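Local coordinates for 1-phosphatidylinositol 4,5-bisphosphate phosphodiesterase (Drosophila melanogaster, PDB 6IRB), which belongs to the phosphoinositide phospholipase C-beta family and forms a long, almost wholly helical chain whose last helix folds back along the first long one, at residues A[194-197]-A[198-202]; A[110-113]-A[114-118]; A[43-46]-A[47-51]. The protein carries 2 engineered substitutions. All blocks are in the same frame, centred on the assembly; numbering follows the deposited sequence.

Contact 1: residues A[194-197]-A[198-202]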
ATOM      1  N   LYS A 194      25.139   6.289  34.115  1.00 54.04           N
ATOM      2  CA  LYS A 194      24.532   5.025  33.706  1.00 48.23           C
ATOM      3  C   LYS A 194      23.067   4.910  34.091  1.00 56.39           C
ATOM      4  O   LYS A 194      22.296   4.267  33.367  1.00 64.79           O
ATOM      5  CB  LYS A 194      25.290   3.833  34.267  1.00 39.33           C
ATOM      6  CG  LYS A 194      26.598   3.545  33.589  1.00 42.96           C
ATOM      7  CD  LYS A 194      27.392   2.554  34.403  1.00 55.41           C
ATOM      8  CE  LYS A 194      28.764   2.337  33.806  1.00 68.35           C
ATOM      9  NZ  LYS A 194      28.663   1.507  32.568  1.00 70.22           N
ATOM     10  N   LEU A 195      22.645   5.554  35.182  1.00 51.77           N
ATOM     11  CA  LEU A 195      21.223   5.519  35.527  1.00 56.52           C
ATOM     12  C   LEU A 195      20.374   6.306  34.544  1.00 55.03           C
ATOM     13  O   LEU A 195      19.229   5.924  34.283  1.00 57.91           O
ATOM     14  CB  LEU A 195      20.974   6.022  36.948  1.00 57.29           C
ATOM     15  CG  LEU A 195      21.400   5.100  38.096  1.00 53.22           C
ATOM     16  CD1 LEU A 195      20.630   5.429  39.376  1.00 46.38           C
ATOM     17  CD2 LEU A 195      21.199   3.643  37.707  1.00 45.78           C
ATOM     18  N   ALA A 196      20.888   7.413  34.014  1.00 39.46           N
ATOM     19  CA  ALA A 196      20.125   8.124  33.001  1.00 39.69           C
ATOM     20  C   ALA A 196      19.960   7.257  31.762  1.00 55.85           C
ATOM     21  O   ALA A 196      18.851   7.113  31.234  1.00 55.44           O
ATOM     22  CB  ALA A 196      20.810   9.445  32.657  1.00 38.32           C
ATOM     23  N   HIS A 197      21.054   6.642  31.307  1.00 50.94           N
ATOM     24  CA  HIS A 197      20.993   5.770  30.138  1.00 48.29           C
ATOM     25  C   HIS A 197      19.989   4.647  30.351  1.00 50.61           C
ATOM     26  O   HIS A 197      19.168   4.355  29.473  1.00 50.11           O
ATOM     27  CB  HIS A 197      22.382   5.231  29.811  1.00 51.37           C
ATOM     28  CG  HIS A 197      23.316   6.275  29.273  1.00 57.26           C
ATOM     29  ND1 HIS A 197      24.640   6.355  29.644  1.00 63.07           N
ATOM     30  CD2 HIS A 197      23.109   7.299  28.409  1.00 60.74           C
ATOM     31  CE1 HIS A 197      25.215   7.368  29.018  1.00 61.78           C
ATOM     32  NE2 HIS A 197      24.308   7.959  28.262  1.00 59.71           N
ATOM     33  N   SER A 198      20.062   3.991  31.510  1.00 52.49           N
ATOM     34  CA  SER A 198      19.125   2.921  31.832  1.00 59.10           C
ATOM     35  C   SER A 198      17.676   3.377  31.700  1.00 61.49           C
ATOM     36  O   SER A 198      16.868   2.722  31.034  1.00 73.47           O
ATOM     37  CB  SER A 198      19.385   2.407  33.243  1.00 73.02           C
ATOM     38  OG  SER A 198      18.899   1.085  33.382  1.00 85.64           O
ATOM     39  N   LYS A 199      17.308   4.466  32.377  1.00 46.03           N
ATOM     40  CA  LYS A 199      15.927   4.938  32.282  1.00 54.88           C
ATOM     41  C   LYS A 199      15.540   5.293  30.846  1.00 59.94           C
ATOM     42  O   LYS A 199      14.435   4.960  30.404  1.00 73.30           O
ATOM     43  CB  LYS A 199      15.688   6.086  33.259  1.00 54.09           C
ATOM     44  CG  LYS A 199      15.162   5.509  34.590  1.00 73.37           C
ATOM     45  CD  LYS A 199      15.396   6.374  35.816  1.00 76.85           C
ATOM     46  CE  LYS A 199      14.408   6.009  36.932  1.00 84.87           C
ATOM     47  NZ  LYS A 199      14.123   4.540  37.039  1.00 87.44           N
ATOM     48  N   GLN A 200      16.407   6.003  30.119  1.00 47.93           N
ATOM     49  CA  GLN A 200      16.121   6.296  28.715  1.00 49.24           C
ATOM     50  C   GLN A 200      15.697   5.046  27.958  1.00 56.19           C
ATOM     51  O   GLN A 200      14.722   5.068  27.198  1.00 66.49           O
ATOM     52  CB  GLN A 200      17.333   6.931  28.045  1.00 44.50           C
ATOM     53  CG  GLN A 200      17.626   8.330  28.513  1.00 43.39           C
ATOM     54  CD  GLN A 200      19.076   8.725  28.302  1.00 71.22           C
ATOM     55  OE1 GLN A 200      19.763   8.165  27.445  1.00 69.34           O
ATOM     56  NE2 GLN A 200      19.534   9.735  29.046  1.00 64.30           N
ATOM     57  N   ILE A 201      16.435   3.946  28.149  1.00 56.56           N
ATOM     58  CA  ILE A 201      16.121   2.677  27.489  1.00 53.21           C
ATOM     59  C   ILE A 201      14.719   2.218  27.862  1.00 55.56           C
ATOM     60  O   ILE A 201      13.866   1.968  27.001  1.00 54.13           O
ATOM     61  CB  ILE A 201      17.161   1.611  27.877  1.00 55.79           C
ATOM     62  CG1 ILE A 201      18.541   1.957  27.316  1.00 71.34           C
ATOM     63  CG2 ILE A 201      16.687   0.207  27.503  1.00 54.21           C
ATOM     64  CD1 ILE A 201      19.688   1.500  28.191  1.00 85.44           C
ATOM     65  N   GLU A 202      14.483   2.080  29.167  1.00 59.20           N
ATOM     66  CA  GLU A 202      13.184   1.685  29.690  1.00 64.18           C
ATOM     67  C   GLU A 202      12.070   2.528  29.092  1.00 69.22           C
ATOM     68  O   GLU A 202      11.114   2.000  28.516  1.00 72.37           O
ATOM     69  CB  GLU A 202      13.222   1.832  31.209  1.00 78.38           C
ATOM     70  CG  GLU A 202      11.891   1.898  31.912  1.00 98.02           C
ATOM     71  CD  GLU A 202      12.021   2.521  33.297  1.00104.64           C
ATOM     72  OE1 GLU A 202      13.135   2.496  33.876  1.00 96.60           O
ATOM     73  OE2 GLU A 202      11.006   3.046  33.798  1.00113.71           O
TER
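H197 and Q200, one turn apart on the same helix, run side by side and point the same way. The Q200 amide stands nearly upright to the imidazole, their planes 87° apart, and its OE1 comes to the ring edge in the ring plane, 3.6 Å from H197 CD2. The Q200 chain lies along the A196 carbonyl, while its NE2 passes 3.8 Å from A196 CB. I201 lies on the packed side beside H197, the buried residue of this contact. This face of helix 157-210 is turned to helix 18-150 in an antiparallel helical hairpin. There H197 NE2 pairs with Q119 OE1, and Q200 OE1 accepts from Q116 NE2, so the two polar ends are held by the partner helix, and I201 packs on M112. With CG beside the backbone N (chi1 -70° in both), H197 and Q200 leave the backbone alike, which keeps them alongside each other. The backbone is knit by four i to i+4 bonds, such as Q200 N to A196 O at 2.9 Å. The other flank is looser: L195 is exposed and its side chain stays 5.0 Å or more from segment 198-202, and K199 NZ reaches E202 OE1 in a long salt bridge of 3.9 Å.

Contact 2: residues A[110-113]-A[114-118]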
ATOM      1  N   ALA A 110      19.289   1.345  17.994  1.00 63.80           N
ATOM      2  CA  ALA A 110      20.734   1.330  17.769  1.00 62.59           C
ATOM      3  C   ALA A 110      21.334   2.709  18.021  1.00 59.09           C
ATOM      4  O   ALA A 110      22.362   2.839  18.698  1.00 59.05           O
ATOM      5  CB  ALA A 110      21.044   0.858  16.350  1.00 60.30           C
ATOM      6  N   LEU A 111      20.715   3.748  17.450  1.00 63.48           N
ATOM      7  CA  LEU A 111      21.212   5.111  17.609  1.00 69.48           C
ATOM      8  C   LEU A 111      21.315   5.486  19.076  1.00 62.60           C
ATOM      9  O   LEU A 111      22.266   6.161  19.490  1.00 61.40           O
ATOM     10  CB  LEU A 111      20.292   6.084  16.880  1.00 84.01           C
ATOM     11  CG  LEU A 111      20.855   7.482  16.668  1.00 89.08           C
ATOM     12  CD1 LEU A 111      22.059   7.417  15.751  1.00 94.56           C
ATOM     13  CD2 LEU A 111      19.766   8.388  16.097  1.00 87.49           C
HETATM   14  N   MSE A 112      20.350   5.050  19.875  1.00 58.52           N
HETATM   15  CA  MSE A 112      20.375   5.332  21.288  1.00 62.75           C
HETATM   16  C   MSE A 112      21.610   4.768  21.931  1.00 61.35           C
HETATM   17  O   MSE A 112      22.390   5.480  22.552  1.00 60.26           O
HETATM   18  CB  MSE A 112      19.188   4.680  21.970  1.00 68.00           C
HETATM   19  CG  MSE A 112      18.912   5.201  23.341  1.00 89.72           C
HETATM   20 SE   MSE A 112      17.139   4.738  23.945  1.00107.97          SE
HETATM   21  CE  MSE A 112      17.449   2.827  24.196  1.00100.16           C
ATOM     22  N   LEU A 113      21.792   3.466  21.720  1.00 61.59           N
ATOM     23  CA  LEU A 113      22.870   2.751  22.383  1.00 61.08           C
ATOM     24  C   LEU A 113      24.211   3.385  22.068  1.00 66.33           C
ATOM     25  O   LEU A 113      25.052   3.554  22.960  1.00 71.05           O
ATOM     26  CB  LEU A 113      22.842   1.286  21.961  1.00 58.75           C
ATOM     27  CG  LEU A 113      21.658   0.512  22.538  1.00 55.10           C
ATOM     28  CD1 LEU A 113      21.811  -0.977  22.278  1.00 55.55           C
ATOM     29  CD2 LEU A 113      21.523   0.795  24.030  1.00 54.25           C
ATOM     30  N   THR A 114      24.420   3.753  20.807  1.00 63.82           N
ATOM     31  CA  THR A 114      25.620   4.465  20.401  1.00 62.47           C
ATOM     32  C   THR A 114      25.815   5.732  21.214  1.00 66.04           C
ATOM     33  O   THR A 114      26.805   5.855  21.941  1.00 73.05           O
ATOM     34  CB  THR A 114      25.559   4.784  18.920  1.00 71.78           C
ATOM     35  OG1 THR A 114      25.001   3.659  18.235  1.00 76.31           O
ATOM     36  CG2 THR A 114      26.954   5.063  18.386  1.00 61.95           C
ATOM     37  N   VAL A 115      24.899   6.692  21.064  1.00 65.91           N
ATOM     38  CA  VAL A 115      25.012   7.957  21.792  1.00 64.72           C
ATOM     39  C   VAL A 115      25.207   7.715  23.290  1.00 57.59           C
ATOM     40  O   VAL A 115      26.119   8.281  23.905  1.00 57.57           O
ATOM     41  CB  VAL A 115      23.824   8.882  21.469  1.00 68.39           C
ATOM     42  CG1 VAL A 115      23.677   8.986  19.965  1.00 73.23           C
ATOM     43  CG2 VAL A 115      22.553   8.356  22.011  1.00 70.13           C
ATOM     44  N   GLN A 116      24.329   6.913  23.913  1.00 56.32           N
ATOM     45  CA  GLN A 116      24.542   6.517  25.305  1.00 57.32           C
ATOM     46  C   GLN A 116      25.993   6.127  25.552  1.00 64.29           C
ATOM     47  O   GLN A 116      26.658   6.666  26.447  1.00 53.75           O
ATOM     48  CB  GLN A 116      23.614   5.356  25.687  1.00 54.00           C
ATOM     49  CG  GLN A 116      22.132   5.604  25.481  1.00 62.17           C
ATOM     50  CD  GLN A 116      21.287   4.858  26.488  1.00 68.98           C
ATOM     51  OE1 GLN A 116      21.614   3.736  26.865  1.00 80.57           O
ATOM     52  NE2 GLN A 116      20.202   5.480  26.941  1.00 55.07           N
ATOM     53  N   ALA A 117      26.503   5.208  24.730  1.00 59.68           N
ATOM     54  CA  ALA A 117      27.895   4.792  24.838  1.00 60.82           C
ATOM     55  C   ALA A 117      28.829   5.977  24.622  1.00 64.55           C
ATOM     56  O   ALA A 117      29.825   6.133  25.338  1.00 72.15           O
ATOM     57  CB  ALA A 117      28.184   3.670  23.839  1.00 56.76           C
ATOM     58  N   ALA A 118      28.523   6.825  23.636  1.00 67.18           N
ATOM     59  CA  ALA A 118      29.356   7.996  23.385  1.00 58.46           C
ATOM     60  C   ALA A 118      29.446   8.896  24.612  1.00 63.26           C
ATOM     61  O   ALA A 118      30.496   9.502  24.854  1.00 64.52           O
ATOM     62  CB  ALA A 118      28.815   8.779  22.191  1.00 60.69           C
TER
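The side-chain amide of Q116 is the flat group here, and it receives M112 from the preceding turn over one face. The methylene CG of M112, modelled as selenomethionine, sits above that face, 3.8 Å from Q116 NE2. L113 comes in on the same side of the plane but beyond the oxygen, its CD2 4.1 Å from Q116 OE1, and its branch crosses the Q116 chain at a slant. The edges belong to the neighbouring helix: Q200 OE1 and H197 O lie round the nitrogen end, both accepting from NE2, and I201 meets the oxygen end close to the amide plane. Two bonds thus fix the rotation of the amide, and the aliphatic cover on its face comes from its own helix. M112 holds CG anti to its backbone N (chi1 -164°), and its chain then runs alongside Q116 in the same direction. Both residues face helix 157-210, M112 touching I201 and F204, so this turn supplies one wall of the antiparallel helical hairpin, consistent with the elongated coiled-coil domain of phospholipase C-beta. The remaining residues are exposed in the single chain. Among them T114 turns OG1 back beside its own N (chi1 -40°) and donates to A110 O at 2.8 Å, approaching from above the carbonyl plane. The same oxygen accepts T114 N at 3.1 Å, so one carbonyl is gripped by both donors of a single residue. In the backbone, Q116 N meets M112 O at 2.8 Å, and A117 N meets L113 O in the next link of the helical ladder.

Contact 3: residues A[43-46]-A[47-51]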
ATOM      1  N   THR A  43     -50.677 -16.771 -50.941  1.00101.90           N
ATOM      2  CA  THR A  43     -50.599 -16.957 -49.495  1.00108.09           C
ATOM      3  C   THR A  43     -49.372 -17.778 -49.109  1.00107.38           C
ATOM      4  O   THR A  43     -48.601 -17.390 -48.221  1.00103.23           O
ATOM      5  CB  THR A  43     -51.869 -17.625 -48.978  1.00114.42           C
ATOM      6  OG1 THR A  43     -52.040 -18.890 -49.631  1.00121.12           O
ATOM      7  CG2 THR A  43     -53.082 -16.734 -49.230  1.00114.14           C
ATOM      8  N   SER A  44     -49.177 -18.921 -49.779  1.00110.14           N
ATOM      9  CA  SER A  44     -48.101 -19.840 -49.418  1.00104.08           C
ATOM     10  C   SER A  44     -46.731 -19.229 -49.658  1.00106.80           C
ATOM     11  O   SER A  44     -45.781 -19.561 -48.942  1.00113.22           O
ATOM     12  CB  SER A  44     -48.228 -21.150 -50.192  1.00 98.40           C
ATOM     13  OG  SER A  44     -47.339 -21.161 -51.295  1.00 96.68           O
ATOM     14  N   VAL A  45     -46.593 -18.373 -50.675  1.00107.28           N
ATOM     15  CA  VAL A  45     -45.306 -17.726 -50.916  1.00104.00           C
ATOM     16  C   VAL A  45     -45.001 -16.742 -49.798  1.00103.37           C
ATOM     17  O   VAL A  45     -43.865 -16.664 -49.315  1.00101.89           O
ATOM     18  CB  VAL A  45     -45.282 -17.045 -52.296  1.00 94.62           C
ATOM     19  CG1 VAL A  45     -44.315 -15.869 -52.287  1.00 89.56           C
ATOM     20  CG2 VAL A  45     -44.848 -18.050 -53.349  1.00 88.07           C
ATOM     21  N   GLN A  46     -45.993 -15.953 -49.390  1.00104.47           N
ATOM     22  CA  GLN A  46     -45.797 -15.108 -48.223  1.00109.27           C
ATOM     23  C   GLN A  46     -45.485 -15.937 -46.985  1.00114.28           C
ATOM     24  O   GLN A  46     -44.734 -15.488 -46.113  1.00119.19           O
ATOM     25  CB  GLN A  46     -47.026 -14.247 -47.965  1.00113.53           C
ATOM     26  CG  GLN A  46     -46.771 -13.167 -46.938  1.00119.88           C
ATOM     27  CD  GLN A  46     -48.036 -12.728 -46.244  1.00126.76           C
ATOM     28  OE1 GLN A  46     -48.767 -13.551 -45.690  1.00125.94           O
ATOM     29  NE2 GLN A  46     -48.301 -11.425 -46.260  1.00130.29           N
ATOM     30  N   LYS A  47     -46.038 -17.153 -46.898  1.00112.78           N
ATOM     31  CA  LYS A  47     -45.773 -18.007 -45.742  1.00113.33           C
ATOM     32  C   LYS A  47     -44.303 -18.410 -45.669  1.00105.58           C
ATOM     33  O   LYS A  47     -43.677 -18.302 -44.609  1.00105.85           O
ATOM     34  CB  LYS A  47     -46.672 -19.243 -45.799  1.00120.32           C
ATOM     35  CG  LYS A  47     -46.479 -20.209 -44.639  1.00126.40           C
ATOM     36  CD  LYS A  47     -47.810 -20.639 -44.029  1.00130.16           C
ATOM     37  CE  LYS A  47     -47.840 -22.141 -43.754  1.00128.00           C
ATOM     38  NZ  LYS A  47     -49.059 -22.551 -43.009  1.00122.66           N
ATOM     39  N   THR A  48     -43.731 -18.864 -46.786  1.00102.60           N
ATOM     40  CA  THR A  48     -42.287 -19.082 -46.851  1.00105.74           C
ATOM     41  C   THR A  48     -41.535 -17.794 -46.535  1.00112.60           C
ATOM     42  O   THR A  48     -40.589 -17.791 -45.735  1.00119.50           O
ATOM     43  CB  THR A  48     -41.887 -19.633 -48.219  1.00106.75           C
ATOM     44  OG1 THR A  48     -41.874 -18.572 -49.182  1.00110.25           O
ATOM     45  CG2 THR A  48     -42.854 -20.729 -48.660  1.00107.88           C
ATOM     46  N   GLN A  49     -41.941 -16.689 -47.168  1.00107.93           N
ATOM     47  CA  GLN A  49     -41.246 -15.416 -46.999  1.00 96.65           C
ATOM     48  C   GLN A  49     -41.176 -15.047 -45.527  1.00 86.62           C
ATOM     49  O   GLN A  49     -40.111 -14.711 -44.997  1.00 83.49           O
ATOM     50  CB  GLN A  49     -42.015 -14.321 -47.741  1.00 90.33           C
ATOM     51  CG  GLN A  49     -41.898 -14.279 -49.241  1.00 89.58           C
ATOM     52  CD  GLN A  49     -42.322 -12.927 -49.784  1.00 92.35           C
ATOM     53  OE1 GLN A  49     -43.199 -12.267 -49.217  1.00 90.13           O
ATOM     54  NE2 GLN A  49     -41.720 -12.517 -50.892  1.00 96.28           N
ATOM     55  N   ASN A  50     -42.318 -15.134 -44.853  1.00 84.28           N
ATOM     56  CA  ASN A  50     -42.399 -14.842 -43.433  1.00 85.32           C
ATOM     57  C   ASN A  50     -41.665 -15.888 -42.610  1.00 98.26           C
ATOM     58  O   ASN A  50     -40.906 -15.545 -41.695  1.00103.43           O
ATOM     59  CB  ASN A  50     -43.864 -14.766 -43.023  1.00 85.76           C
ATOM     60  CG  ASN A  50     -44.489 -13.440 -43.383  1.00 84.72           C
ATOM     61  OD1 ASN A  50     -43.943 -12.688 -44.196  1.00 86.68           O
ATOM     62  ND2 ASN A  50     -45.647 -13.151 -42.799  1.00 86.88           N
ATOM     63  N   ALA A  51     -41.852 -17.167 -42.940  1.00 98.83           N
ATOM     64  CA  ALA A  51     -41.257 -18.216 -42.121  1.00 98.74           C
ATOM     65  C   ALA A  51     -39.743 -18.108 -42.114  1.00100.05           C
ATOM     66  O   ALA A  51     -39.112 -18.242 -41.059  1.00 97.96           O
ATOM     67  CB  ALA A  51     -41.688 -19.591 -42.627  1.00 99.37           C
TER
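K47 starts the second segment by bonding its N to T43 O at 2.9 Å; the N-H points 40° off line, although the nitrogen lies in the carbonyl plane. The end of the lysine chain leads away from the preceding turn. T48 answers two carbonyls, its N going to S44 O and its hydroxyl OG1 to V45 O at 2.8 Å. The second bond depends on OG1 lying between the backbone N and the carbonyl carbon (chi1 78°), which puts CG2 beside the backbone N, near S44 O. Q49 adds its N to V45 O at 2.9 Å, making that oxygen a double acceptor, and packs its CG 4.2 Å from V45 CG1. N50 completes the turn through its N to Q46 O. The N50 side chain crosses that of Q46 at a slant, with OD1 4.0 Å from Q46 CG and the two amide planes within 20° of parallel. Every touching residue here is exposed, and T43 OG1 turns back to K40 O and A39 O on the preceding turn. The pattern is that of an alpha-helix exposed in the single chain, an i to i+4 ladder with a threonine hydroxyl bonded to the carbonyl three residues back, within the long helix 18-150.

How the contacts relate
Contacts 1 and 2 are the two sides of one helix-helix interface, their centres 11 Å apart. They belong to helices 157-210 and 18-150, which follow each other in the chain and run antiparallel here. Q116 joins them: its NE2 lies 2.8 Å from Q200 OE1 and 3.0 Å from H197 O, while its OE1 sits 3.2 Å from I201 CD1. Contact 3 shares helix 18-150 with contact 2, yet their centres are about 100 Å apart, and the nearest atoms of contacts 1 and 3 are about 88 Å apart. Helix 18-150 runs from contact 3 to the paired region at contact 2; contacts 1 and 3 lie on opposite sides of the chain's centre.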